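Local coordinates for protein Mypaa.01249.c (PDB 3RD5) that probably acts as a nucleotide-dependent oxidoreductase of the short-chain dehydrogenase/reductase family, its own substrate not being established, at residues R17-T22 with R34-R39; L125-L130 with S188-L193; L193-G198 with L236-Q241; S110-N115 with K169-L174. All blocks are in the same frame, centred on the assembly; numbering follows the deposited sequence.

Contact 1. Residues R17-T22 with R34-R39; sequences RTVVIT and RELARR
In the first beta-alpha-beta unit of the Rossmann fold, Leu36 of helix 27-38 rests on Val19 and Ile21 of strand 18-22. This strand leads into the turn whose sequence, starting at Thr22, fits the glycine-rich TGxxxGxG pattern with which the family holds its nucleotide cofactor. Alternation along the strand turns Val19 and Ile21 toward the helix, and a single methyl of Leu36, CD1, meets both. Leu36 CD1 comes 3.9 Å from Val19 CG1, the two side chains crossing at about a right angle. Val19 CG1 stands anti to the backbone N (chi1 -179°), which brings this branch up against the leucine. Ile21 is modelled in two conformers, and in one of them Ile21 CD1 lies 4.2 Å from Leu36 CD1. No hydrogen bond spans the interface, which is wholly apolar and buried; Leu236 of helix 226-240 and Phe14 pack on Leu36 as well. Arg34 and Glu35 lie clear of the strand. Glu35 pairs with its neighbour Arg34, which has a second partner in Asp229, and Arg34 NH2 donates to Glu35 OE2 over 2.9 Å in a nearly straight bond (178°), with the carboxylate oxygen lying in the guanidinium plane.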
loop_
_atom_site.group_PDB
_atom_site.type_symbol
_atom_site.label_atom_id
_atom_site.label_comp_id
_atom_site.label_asym_id
_atom_site.label_seq_id
_atom_site.Cartn_x
_atom_site.Cartn_y
_atom_site.Cartn_z
ATOM N N ARG A 17 -9.511 -7.607 15.916
ATOM C CA ARG A 17 -8.684 -7.777 14.726
ATOM C C ARG A 17 -7.580 -6.718 14.718
ATOM O O ARG A 17 -7.806 -5.603 15.127
ATOM C CB ARG A 17 -9.503 -7.692 13.429
ATOM C CG ARG A 17 -10.664 -8.680 13.402
ATOM C CD ARG A 17 -11.374 -8.677 12.045
ATOM N NE ARG A 17 -10.551 -9.465 11.157
ATOM C CZ ARG A 17 -10.452 -9.273 9.852
ATOM N NH1 ARG A 17 -11.180 -8.325 9.242
ATOM N NH2 ARG A 17 -9.641 -10.070 9.156
ATOM N N THR A 18 -6.402 -7.072 14.242
ATOM C CA THR A 18 -5.237 -6.189 14.206
ATOM C C THR A 18 -4.968 -5.798 12.769
ATOM O O THR A 18 -4.893 -6.636 11.852
ATOM C CB THR A 18 -4.009 -6.868 14.806
ATOM O OG1 THR A 18 -4.263 -7.154 16.204
ATOM C CG2 THR A 18 -2.734 -5.993 14.673
ATOM N N VAL A 19 -4.812 -4.488 12.549
ATOM C CA VAL A 19 -4.556 -3.914 11.233
ATOM C C VAL A 19 -3.279 -3.099 11.305
ATOM O O VAL A 19 -3.185 -2.155 12.104
ATOM C CB VAL A 19 -5.711 -3.024 10.761
ATOM C CG1 VAL A 19 -5.406 -2.474 9.362
ATOM C CG2 VAL A 19 -7.052 -3.815 10.772
ATOM N N VAL A 20 -2.280 -3.431 10.490
ATOM C CA VAL A 20 -1.079 -2.634 10.350
ATOM C C VAL A 20 -1.263 -1.704 9.191
ATOM O O VAL A 20 -1.636 -2.181 8.102
ATOM C CB VAL A 20 0.174 -3.522 10.109
ATOM C CG1 VAL A 20 1.422 -2.663 9.818
ATOM C CG2 VAL A 20 0.430 -4.400 11.334
ATOM N N ILE A 21 -0.998 -0.410 9.366
ATOM C CA ILE A 21 -1.170 0.615 8.317
ATOM C C ILE A 21 0.106 1.414 8.208
ATOM O O ILE A 21 0.510 2.046 9.189
ATOM C CB ILE A 21 -2.341 1.624 8.640
ATOM C CG1 ILE A 21 -3.641 0.872 8.953
ATOM C CG2 ILE A 21 -2.535 2.615 7.450
ATOM C CD1 ILE A 21 -4.833 1.808 9.265
ATOM N N THR A 22 0.737 1.447 7.035
ATOM C CA THR A 22 1.873 2.336 6.852
ATOM C C THR A 22 1.358 3.743 6.572
ATOM O O THR A 22 0.356 3.926 5.859
ATOM C CB THR A 22 2.802 1.865 5.753
ATOM O OG1 THR A 22 2.112 1.897 4.494
ATOM C CG2 THR A 22 3.322 0.407 6.012
ATOM N N ARG A 34 -8.505 5.880 11.675
ATOM C CA ARG A 34 -9.603 6.390 12.518
ATOM C C ARG A 34 -10.846 5.515 12.353
ATOM O O ARG A 34 -11.503 5.140 13.348
ATOM C CB ARG A 34 -9.899 7.866 12.179
ATOM C CG ARG A 34 -10.962 8.515 13.022
ATOM C CD ARG A 34 -11.374 9.862 12.416
ATOM N NE ARG A 34 -12.256 9.674 11.242
ATOM C CZ ARG A 34 -12.454 10.569 10.271
ATOM N NH1 ARG A 34 -11.815 11.746 10.251
ATOM N NH2 ARG A 34 -13.319 10.284 9.320
ATOM N N GLU A 35 -11.236 5.219 11.106
ATOM C CA GLU A 35 -12.477 4.491 10.868
ATOM C C GLU A 35 -12.360 3.035 11.305
ATOM O O GLU A 35 -13.304 2.473 11.867
ATOM C CB GLU A 35 -12.889 4.575 9.400
ATOM C CG GLU A 35 -13.226 5.981 8.919
ATOM C CD GLU A 35 -14.535 6.543 9.465
ATOM O OE1 GLU A 35 -15.371 5.803 9.977
ATOM O OE2 GLU A 35 -14.765 7.768 9.288
ATOM N N LEU A 36 -11.217 2.402 11.068
ATOM C CA LEU A 36 -11.066 1.033 11.548
ATOM C C LEU A 36 -11.041 0.944 13.086
ATOM O O LEU A 36 -11.649 0.038 13.699
ATOM C CB LEU A 36 -9.796 0.396 10.960
ATOM C CG LEU A 36 -9.876 0.206 9.462
ATOM C CD1 LEU A 36 -8.491 -0.126 8.890
ATOM C CD2 LEU A 36 -10.906 -0.908 9.124
ATOM N N ALA A 37 -10.368 1.887 13.744
ATOM C CA ALA A 37 -10.351 1.911 15.195
ATOM C C ALA A 37 -11.768 2.141 15.770
ATOM O O ALA A 37 -12.115 1.579 16.805
ATOM C CB ALA A 37 -9.356 3.001 15.717
ATOM N N ARG A 38 -12.557 2.994 15.123
ATOM C CA ARG A 38 -13.951 3.247 15.564
ATOM C C ARG A 38 -14.790 1.956 15.532
ATOM O O ARG A 38 -15.765 1.837 16.284
ATOM C CB ARG A 38 -14.598 4.341 14.678
ATOM C CG ARG A 38 -16.063 4.661 14.925
ATOM C CD ARG A 38 -16.735 5.586 13.853
ATOM N NE ARG A 38 -16.615 5.125 12.434
ATOM C CZ ARG A 38 -17.473 4.290 11.824
ATOM N NH1 ARG A 38 -18.519 3.792 12.492
ATOM N NH2 ARG A 38 -17.255 3.916 10.551
ATOM N N ARG A 39 -14.403 1.018 14.655
ATOM C CA ARG A 39 -15.078 -0.279 14.515
ATOM C C ARG A 39 -14.416 -1.390 15.333
ATOM O O ARG A 39 -14.751 -2.566 15.160
ATOM C CB ARG A 39 -15.224 -0.655 13.049
ATOM C CG ARG A 39 -16.089 0.359 12.232
ATOM C CD ARG A 39 -17.438 0.542 12.735
ATOM N NE ARG A 39 -18.266 -0.615 12.450
ATOM C CZ ARG A 39 -19.245 -1.088 13.211
ATOM N NH1 ARG A 39 -19.573 -0.527 14.389
ATOM N NH2 ARG A 39 -19.915 -2.146 12.786
#

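Contact 2. Residues L125-L130 with S188-L193; sequences LLLPRL and SPLRAL
Leu190 points its isobutyl fork into the angle between Leu127 and Leu130. Its CG stands anti to the carbonyl carbon and beside the backbone N (chi1 -60°), a torsion that carries the fork toward 125-130. CD1 meets Leu127 and also faces Leu130, while CD2 is the branch nearest the Leu130 carbonyl. Leu127 and Leu190 approach at an oblique angle, their nearest atoms being Leu127 CD2 and Leu190 CD1 at 3.7 Å. The CB of Leu127 is directed neither at 188-193 nor away from it; the end of the side chain makes the approach. Against Leu130 the fork lies over a polar atom: Leu190 CD2 is 3.4 Å from Leu130 O, and Leu190 CD1 is 3.9 Å from the same oxygen, both being van der Waals contacts. Leu130 is modelled in two conformers, and in one of them Leu130 CB adds a looser approach to Leu190 CD1 at 4.3 Å. These residues lie at the edge of the Rossmann domain where the parallel strands 133-137 and 191-195 begin; the chain passes from helix 110-126 through a 3-10 turn at 127-128 toward strands 130-131 and 133-137. On the other side of the contact an ST turn shapes the approach to strand 191-195: Leu190 N donates to Ser188 OG over 3.0 Å at 161°. Leu179 of helix 161-185 and the C-terminal residues Phe289 and Pro290 also lie on Leu127, while Leu130 packs on Ala87 and Leu90 of strand 87-92.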
loop_
_atom_site.group_PDB
_atom_site.type_symbol
_atom_site.label_atom_id
_atom_site.label_comp_id
_atom_site.label_asym_id
_atom_site.label_seq_id
_atom_site.Cartn_x
_atom_site.Cartn_y
_atom_site.Cartn_z
ATOM N N LEU A 125 8.171 -9.949 4.818
ATOM C CA LEU A 125 8.572 -10.219 6.195
ATOM C C LEU A 125 7.369 -10.490 7.108
ATOM O O LEU A 125 7.484 -11.318 8.029
ATOM C CB LEU A 125 9.396 -9.063 6.732
ATOM C CG LEU A 125 10.767 -8.890 6.091
ATOM C CD1 LEU A 125 11.352 -7.525 6.413
ATOM C CD2 LEU A 125 11.733 -10.032 6.519
ATOM N N LEU A 126 6.212 -9.891 6.840
ATOM C CA LEU A 126 5.010 -10.107 7.663
ATOM C C LEU A 126 4.144 -11.298 7.243
ATOM O O LEU A 126 3.361 -11.821 8.045
ATOM C CB LEU A 126 4.160 -8.850 7.701
ATOM C CG LEU A 126 4.760 -7.665 8.435
ATOM C CD1 LEU A 126 3.810 -6.422 8.384
ATOM C CD2 LEU A 126 5.044 -8.032 9.901
ATOM N N LEU A 127 4.215 -11.700 5.967
ATOM C CA LEU A 127 3.322 -12.705 5.421
ATOM C C LEU A 127 3.146 -13.973 6.267
ATOM O O LEU A 127 2.001 -14.426 6.401
ATOM C CB LEU A 127 3.715 -13.105 3.993
ATOM C CG LEU A 127 3.149 -12.254 2.876
ATOM C CD1 LEU A 127 3.845 -12.577 1.552
ATOM C CD2 LEU A 127 1.630 -12.395 2.680
ATOM N N PRO A 128 4.225 -14.511 6.841
ATOM C CA PRO A 128 4.058 -15.718 7.671
ATOM C C PRO A 128 3.188 -15.535 8.913
ATOM O O PRO A 128 2.801 -16.553 9.532
ATOM C CB PRO A 128 5.498 -16.065 8.062
ATOM C CG PRO A 128 6.328 -15.428 7.037
ATOM C CD PRO A 128 5.647 -14.152 6.698
ATOM N N ARG A 129 2.936 -14.296 9.312
ATOM C CA ARG A 129 2.181 -13.969 10.520
ATOM C C ARG A 129 0.916 -13.156 10.245
ATOM O O ARG A 129 0.294 -12.633 11.169
ATOM C CB ARG A 129 3.088 -13.265 11.518
ATOM C CG ARG A 129 4.323 -14.123 11.868
ATOM C CD ARG A 129 5.122 -13.571 13.053
ATOM N NE ARG A 129 5.612 -12.233 12.810
ATOM C CZ ARG A 129 6.620 -11.906 12.027
ATOM N NH1 ARG A 129 7.294 -12.825 11.355
ATOM N NH2 ARG A 129 6.968 -10.625 11.914
ATOM N N LEU A 130 0.508 -13.124 8.985
ATOM C CA LEU A 130 -0.738 -12.473 8.559
ATOM C C LEU A 130 -1.843 -13.510 8.384
ATOM O O LEU A 130 -1.602 -14.637 7.896
ATOM C CB LEU A 130 -0.559 -11.744 7.227
ATOM C CG LEU A 130 0.297 -10.477 7.212
ATOM C CD1 LEU A 130 0.307 -9.835 5.794
ATOM C CD2 LEU A 130 -0.126 -9.461 8.299
ATOM N N SER A 188 -2.479 -20.749 0.092
ATOM C CA SER A 188 -2.744 -19.850 1.213
ATOM C C SER A 188 -4.171 -19.316 1.150
ATOM O O SER A 188 -4.668 -19.030 0.043
ATOM C CB SER A 188 -1.767 -18.674 1.165
ATOM O OG SER A 188 -2.066 -17.704 2.148
ATOM N N PRO A 189 -4.805 -19.092 2.318
ATOM C CA PRO A 189 -6.114 -18.420 2.300
ATOM C C PRO A 189 -6.007 -16.889 2.218
ATOM O O PRO A 189 -7.029 -16.211 2.112
ATOM C CB PRO A 189 -6.737 -18.853 3.613
ATOM C CG PRO A 189 -5.591 -18.964 4.532
ATOM C CD PRO A 189 -4.430 -19.493 3.690
ATOM N N LEU A 190 -4.795 -16.371 2.250
ATOM C CA LEU A 190 -4.606 -14.916 2.184
ATOM C C LEU A 190 -4.956 -14.387 0.821
ATOM O O LEU A 190 -4.762 -15.065 -0.201
ATOM C CB LEU A 190 -3.168 -14.514 2.523
ATOM C CG LEU A 190 -2.639 -14.885 3.906
ATOM C CD1 LEU A 190 -1.134 -14.527 4.008
ATOM C CD2 LEU A 190 -3.440 -14.207 5.009
ATOM N N ARG A 191 -5.435 -13.150 0.801
ATOM C CA ARG A 191 -5.714 -12.415 -0.458
ATOM C C ARG A 191 -4.850 -11.169 -0.524
ATOM O O ARG A 191 -4.566 -10.523 0.493
ATOM C CB ARG A 191 -7.181 -12.009 -0.581
ATOM C CG ARG A 191 -8.044 -13.135 -0.941
ATOM C CD ARG A 191 -9.515 -12.761 -0.795
ATOM N NE ARG A 191 -9.931 -12.874 0.604
ATOM C CZ ARG A 191 -11.187 -12.793 1.010
ATOM N NH1 ARG A 191 -12.139 -12.424 0.165
ATOM N NH2 ARG A 191 -11.472 -13.063 2.280
ATOM N N ALA A 192 -4.470 -10.810 -1.742
ATOM C CA ALA A 192 -3.831 -9.532 -2.067
ATOM C C ALA A 192 -4.776 -8.701 -2.897
ATOM O O ALA A 192 -5.241 -9.136 -3.945
ATOM C CB ALA A 192 -2.499 -9.787 -2.845
ATOM N N LEU A 193 -5.061 -7.486 -2.425
ATOM C CA LEU A 193 -6.020 -6.568 -3.050
ATOM C C LEU A 193 -5.376 -5.226 -3.202
ATOM O O LEU A 193 -4.365 -4.913 -2.570
ATOM C CB LEU A 193 -7.280 -6.425 -2.155
ATOM C CG LEU A 193 -7.933 -7.725 -1.696
ATOM C CD1 LEU A 193 -9.067 -7.469 -0.672
ATOM C CD2 LEU A 193 -8.487 -8.477 -2.887
#

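Contact 3. Residues L193-G198 with L236-Q241; sequences LAAHPG and LYAASQ
Ala238 of helix 226-240 lies on Ala195 and Leu193 of strand 191-195 in a beta-alpha-beta connection of the Rossmann fold, since the chain goes on from this helix to strand 248-251, parallel to 191-195. Strand 193-195 and helix 236-240 run almost antiparallel (164°), their axes approaching to 8.0 Å. The tight part gathers round Ala238. Leu193, with CG anti to its carbonyl carbon (chi1 -51°), reaches the backbone of Ala238, its CD1 3.2 Å from Ala238 O. That carbonyl accepts a hydrogen bond from Arg133 NH1, and the leucine methyl therefore sits beside a polar group already engaged. Close apolar packing joins the alanines, with Ala195 CB and Ala238 CB 4.0 Å apart, the small residues letting the helix come close to the sheet. Beyond Ala195 the chain leaves the helix, and Pro197-Gly198, the proline-glycine pair found after this strand in the family, makes no contact with 236-241. The other margin is looser and partly solvent-exposed. There Tyr237 and Gln241 do not touch the strand segment, and the end of Gln241 leads away from it; they pack on each other and on Trp6, with Gln241 CG 3.7 Å above the centre of the Tyr237 ring.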
loop_
_atom_site.group_PDB
_atom_site.type_symbol
_atom_site.label_atom_id
_atom_site.label_comp_id
_atom_site.label_asym_id
_atom_site.label_seq_id
_atom_site.Cartn_x
_atom_site.Cartn_y
_atom_site.Cartn_z
ATOM N N LEU A 193 -5.061 -7.486 -2.425
ATOM C CA LEU A 193 -6.020 -6.568 -3.050
ATOM C C LEU A 193 -5.376 -5.226 -3.202
ATOM O O LEU A 193 -4.365 -4.913 -2.570
ATOM C CB LEU A 193 -7.280 -6.425 -2.155
ATOM C CG LEU A 193 -7.933 -7.725 -1.696
ATOM C CD1 LEU A 193 -9.067 -7.469 -0.672
ATOM C CD2 LEU A 193 -8.487 -8.477 -2.887
ATOM N N ALA A 194 -5.955 -4.382 -4.042
ATOM C CA ALA A 194 -5.486 -3.013 -4.201
ATOM C C ALA A 194 -6.655 -2.048 -4.183
ATOM O O ALA A 194 -7.802 -2.429 -4.398
ATOM C CB ALA A 194 -4.658 -2.867 -5.530
ATOM N N ALA A 195 -6.351 -0.778 -3.900
ATOM C CA ALA A 195 -7.322 0.318 -3.896
ATOM C C ALA A 195 -6.631 1.563 -4.372
ATOM O O ALA A 195 -5.401 1.673 -4.320
ATOM C CB ALA A 195 -7.886 0.543 -2.452
ATOM N N HIS A 196 -7.399 2.557 -4.827
ATOM C CA HIS A 196 -6.836 3.871 -5.079
ATOM C C HIS A 196 -7.833 4.954 -4.700
ATOM O O HIS A 196 -9.041 4.722 -4.783
ATOM C CB HIS A 196 -6.358 4.013 -6.547
ATOM C CG HIS A 196 -7.448 4.258 -7.530
ATOM N ND1 HIS A 196 -7.839 5.536 -7.889
ATOM C CD2 HIS A 196 -8.245 3.400 -8.207
ATOM C CE1 HIS A 196 -8.828 5.439 -8.757
ATOM N NE2 HIS A 196 -9.115 4.159 -8.968
ATOM N N PRO A 197 -7.321 6.155 -4.351
ATOM C CA PRO A 197 -8.187 7.139 -3.679
ATOM C C PRO A 197 -8.894 8.079 -4.626
ATOM O O PRO A 197 -9.606 8.981 -4.138
ATOM C CB PRO A 197 -7.198 7.913 -2.801
ATOM C CG PRO A 197 -5.918 7.824 -3.567
ATOM C CD PRO A 197 -5.890 6.412 -4.061
ATOM N N GLY A 198 -8.737 7.927 -5.937
ATOM C CA GLY A 198 -9.299 8.910 -6.864
ATOM C C GLY A 198 -8.433 10.141 -7.015
ATOM O O GLY A 198 -7.211 10.078 -7.009
ATOM N N LEU A 236 -10.854 1.377 2.662
ATOM C CA LEU A 236 -11.689 0.738 3.684
ATOM C C LEU A 236 -12.599 -0.350 3.100
ATOM O O LEU A 236 -12.842 -1.377 3.715
ATOM C CB LEU A 236 -12.479 1.818 4.446
ATOM C CG LEU A 236 -11.646 2.723 5.371
ATOM C CD1 LEU A 236 -12.435 3.991 5.809
ATOM C CD2 LEU A 236 -11.118 1.933 6.585
ATOM N N TYR A 237 -13.093 -0.111 1.876
ATOM C CA TYR A 237 -13.859 -1.119 1.153
ATOM C C TYR A 237 -12.974 -2.341 0.828
ATOM O O TYR A 237 -13.330 -3.484 1.127
ATOM C CB TYR A 237 -14.437 -0.490 -0.116
ATOM C CG TYR A 237 -15.354 -1.352 -0.953
ATOM C CD1 TYR A 237 -14.833 -2.250 -1.860
ATOM C CD2 TYR A 237 -16.713 -1.180 -0.917
ATOM C CE1 TYR A 237 -15.656 -2.967 -2.738
ATOM C CE2 TYR A 237 -17.535 -1.895 -1.789
ATOM C CZ TYR A 237 -16.982 -2.766 -2.681
ATOM O OH TYR A 237 -17.822 -3.466 -3.549
ATOM N N ALA A 238 -11.777 -2.106 0.297
ATOM C CA ALA A 238 -10.843 -3.201 0.017
ATOM C C ALA A 238 -10.429 -3.972 1.278
ATOM O O ALA A 238 -10.261 -5.183 1.239
ATOM C CB ALA A 238 -9.593 -2.678 -0.709
ATOM N N ALA A 239 -10.330 -3.274 2.405
ATOM C CA ALA A 239 -9.923 -3.914 3.671
ATOM C C ALA A 239 -10.991 -4.739 4.317
ATOM O O ALA A 239 -10.663 -5.576 5.159
ATOM C CB ALA A 239 -9.452 -2.853 4.662
ATOM N N SER A 240 -12.256 -4.519 3.938
ATOM C CA SER A 240 -13.382 -5.082 4.674
ATOM C C SER A 240 -14.305 -6.026 3.904
ATOM O O SER A 240 -15.050 -6.769 4.553
ATOM C CB SER A 240 -14.206 -3.959 5.298
ATOM O OG SER A 240 -14.809 -3.141 4.325
ATOM N N GLN A 241 -14.373 -5.908 2.574
ATOM C CA GLN A 241 -15.395 -6.625 1.802
ATOM C C GLN A 241 -14.887 -7.962 1.304
ATOM O O GLN A 241 -13.709 -8.169 1.170
ATOM C CB GLN A 241 -15.866 -5.764 0.633
ATOM C CG GLN A 241 -16.433 -4.419 1.049
ATOM C CD GLN A 241 -17.563 -4.508 2.060
ATOM O OE1 GLN A 241 -17.442 -4.123 3.277
ATOM N NE2 GLN A 241 -18.688 -5.042 1.600
#

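Contact 4. Residues S110-N115 with K169-L174; sequences SQIGTN and KLANLL
Asn172 of helix 161-185 reaches across to the backbone of Asn115 in helix 110-126. From CB its side chain turns so that CG lies anti to the carbonyl carbon (chi1 -70°), which brings Asn172 CG within 4.2 Å of Asn115 O. Asn172 ND2 donates over 3.0 Å to Asn115 O, which is also hydrogen-bonded to His119 ND1. This oxygen lies in the amide plane of Asn172, yet the donor stands 55° out of the carbonyl plane. Asn172 OD1 accepts from Lys169 NZ at 2.8 Å, so bonds at both ends fix the amide's rotation. Lys169, bent along its chain, also reaches Val137 O with NZ and passes Asn115 ND2 with CE at 3.8 Å. Asn115 ND2 donates to Ser168 OG and Ile96 O. Tyr165 and Lys169 match the YxxxK signature of the family, and Asn115 probably corresponds to the asparagine that accompanies it, at a pi-type turn. Ile112 CD1 on Ala171 CB, 3.9 Å apart, supplies the apolar part. Segments 110-115 and 169-174 cross at -32°, their axes 9.9 Å apart at closest; helix 271-285 packs on Ala171 and Leu174, and Lys169 O is hydrogen-bonded to Ser138 OG just past strand 133-137.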
loop_
_atom_site.group_PDB
_atom_site.type_symbol
_atom_site.label_atom_id
_atom_site.label_comp_id
_atom_site.label_asym_id
_atom_site.label_seq_id
_atom_site.Cartn_x
_atom_site.Cartn_y
_atom_site.Cartn_z
ATOM N N SER A 110 13.673 7.546 -4.774
ATOM C CA SER A 110 12.833 7.605 -3.567
ATOM C C SER A 110 11.383 7.161 -3.745
ATOM O O SER A 110 10.808 6.587 -2.823
ATOM C CB SER A 110 12.926 8.971 -2.865
ATOM O OG SER A 110 12.242 9.991 -3.584
ATOM N N GLN A 111 10.796 7.404 -4.905
ATOM C CA GLN A 111 9.394 7.022 -5.101
ATOM C C GLN A 111 9.283 5.507 -5.243
ATOM O O GLN A 111 8.458 4.883 -4.574
ATOM C CB GLN A 111 8.743 7.790 -6.249
ATOM C CG GLN A 111 8.776 9.290 -6.024
ATOM C CD GLN A 111 7.940 10.053 -7.009
ATOM O OE1 GLN A 111 6.695 9.969 -6.995
ATOM N NE2 GLN A 111 8.598 10.827 -7.877
ATOM N N ILE A 112 10.036 4.894 -6.145
ATOM C CA ILE A 112 9.982 3.422 -6.240
ATOM C C ILE A 112 10.437 2.805 -4.921
ATOM O O ILE A 112 9.887 1.771 -4.487
ATOM C CB ILE A 112 10.755 2.891 -7.464
ATOM C CG1 ILE A 112 10.432 1.442 -7.764
ATOM C CG2 ILE A 112 12.276 3.035 -7.300
ATOM C CD1 ILE A 112 9.026 1.205 -8.342
ATOM N N GLY A 113 11.417 3.417 -4.270
ATOM C CA GLY A 113 11.962 2.871 -3.025
ATOM C C GLY A 113 10.964 2.894 -1.881
ATOM O O GLY A 113 10.874 1.925 -1.102
ATOM N N THR A 114 10.261 3.985 -1.725
ATOM C CA THR A 114 9.285 4.156 -0.645
ATOM C C THR A 114 7.999 3.398 -0.960
ATOM O O THR A 114 7.496 2.600 -0.167
ATOM C CB THR A 114 8.918 5.642 -0.450
ATOM O OG1 THR A 114 10.106 6.402 -0.166
ATOM C CG2 THR A 114 7.893 5.829 0.695
ATOM N N ASN A 115 7.430 3.652 -2.140
ATOM C CA ASN A 115 6.061 3.262 -2.436
ATOM C C ASN A 115 5.968 1.787 -2.769
ATOM O O ASN A 115 4.978 1.140 -2.443
ATOM C CB ASN A 115 5.562 4.071 -3.624
ATOM C CG ASN A 115 5.477 5.571 -3.368
ATOM O OD1 ASN A 115 5.631 6.036 -2.227
ATOM N ND2 ASN A 115 5.230 6.350 -4.434
ATOM N N LYS A 169 3.460 3.400 -8.893
ATOM C CA LYS A 169 2.013 3.072 -8.778
ATOM C C LYS A 169 1.616 1.887 -9.641
ATOM O O LYS A 169 0.783 1.052 -9.276
ATOM C CB LYS A 169 1.162 4.311 -8.974
ATOM C CG LYS A 169 1.396 5.387 -7.921
ATOM C CD LYS A 169 0.848 4.985 -6.565
ATOM C CE LYS A 169 1.866 4.950 -5.458
ATOM N NZ LYS A 169 1.225 4.426 -4.204
ATOM N N LEU A 170 2.241 1.762 -10.808
ATOM C CA LEU A 170 2.140 0.570 -11.624
ATOM C C LEU A 170 2.761 -0.632 -10.898
ATOM O O LEU A 170 2.164 -1.713 -10.850
ATOM C CB LEU A 170 2.802 0.829 -12.986
ATOM C CG LEU A 170 2.879 -0.402 -13.891
ATOM C CD1 LEU A 170 1.504 -1.043 -14.231
ATOM C CD2 LEU A 170 3.630 -0.085 -15.172
ATOM N N ALA A 171 3.927 -0.433 -10.292
ATOM C CA ALA A 171 4.557 -1.479 -9.493
ATOM C C ALA A 171 3.649 -2.000 -8.383
ATOM O O ALA A 171 3.554 -3.203 -8.151
ATOM C CB ALA A 171 5.906 -1.019 -8.933
ATOM N N ASN A 172 2.885 -1.097 -7.746
ATOM C CA ASN A 172 1.961 -1.500 -6.684
ATOM C C ASN A 172 0.922 -2.499 -7.192
ATOM O O ASN A 172 0.528 -3.437 -6.482
ATOM C CB ASN A 172 1.181 -0.301 -6.125
ATOM C CG ASN A 172 1.992 0.703 -5.312
ATOM O OD1 ASN A 172 1.654 1.905 -5.341
ATOM N ND2 ASN A 172 2.974 0.258 -4.514
ATOM N N LEU A 173 0.452 -2.310 -8.423
ATOM C CA LEU A 173 -0.526 -3.217 -9.030
ATOM C C LEU A 173 0.088 -4.551 -9.477
ATOM O O LEU A 173 -0.487 -5.621 -9.251
ATOM C CB LEU A 173 -1.277 -2.522 -10.193
ATOM C CG LEU A 173 -2.232 -1.451 -9.703
ATOM C CD1 LEU A 173 -2.802 -0.656 -10.878
ATOM C CD2 LEU A 173 -3.454 -2.084 -8.987
ATOM N N LEU A 174 1.245 -4.475 -10.132
ATOM C CA LEU A 174 1.953 -5.687 -10.547
ATOM C C LEU A 174 2.349 -6.515 -9.329
ATOM O O LEU A 174 2.349 -7.757 -9.374
ATOM C CB LEU A 174 3.162 -5.294 -11.374
ATOM C CG LEU A 174 2.881 -4.694 -12.751
ATOM C CD1 LEU A 174 4.175 -4.104 -13.330
ATOM C CD2 LEU A 174 2.276 -5.725 -13.725
#

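In the fold
From the N terminus, contact 1 closes first, a short loop from strand 18-22 to helix 27-38. Contact 4 opens next, at the start of helix 110-126, and contact 2 at its end; they close in the same order, on helix 161-185 and at the start of strand 191-195, so the two cross. Contact 3 begins at Leu193, where contact 2 ends, and closes on helix 226-240. Contacts 1 and 3 lie on one face of the sheet and meet where Leu36 CG packs 3.6 Å from Leu236 CD2. Contact 4 belongs to the other face, and Ala194 of strand 191-195 touches its Leu173, linking contacts 3 and 4 through the sheet.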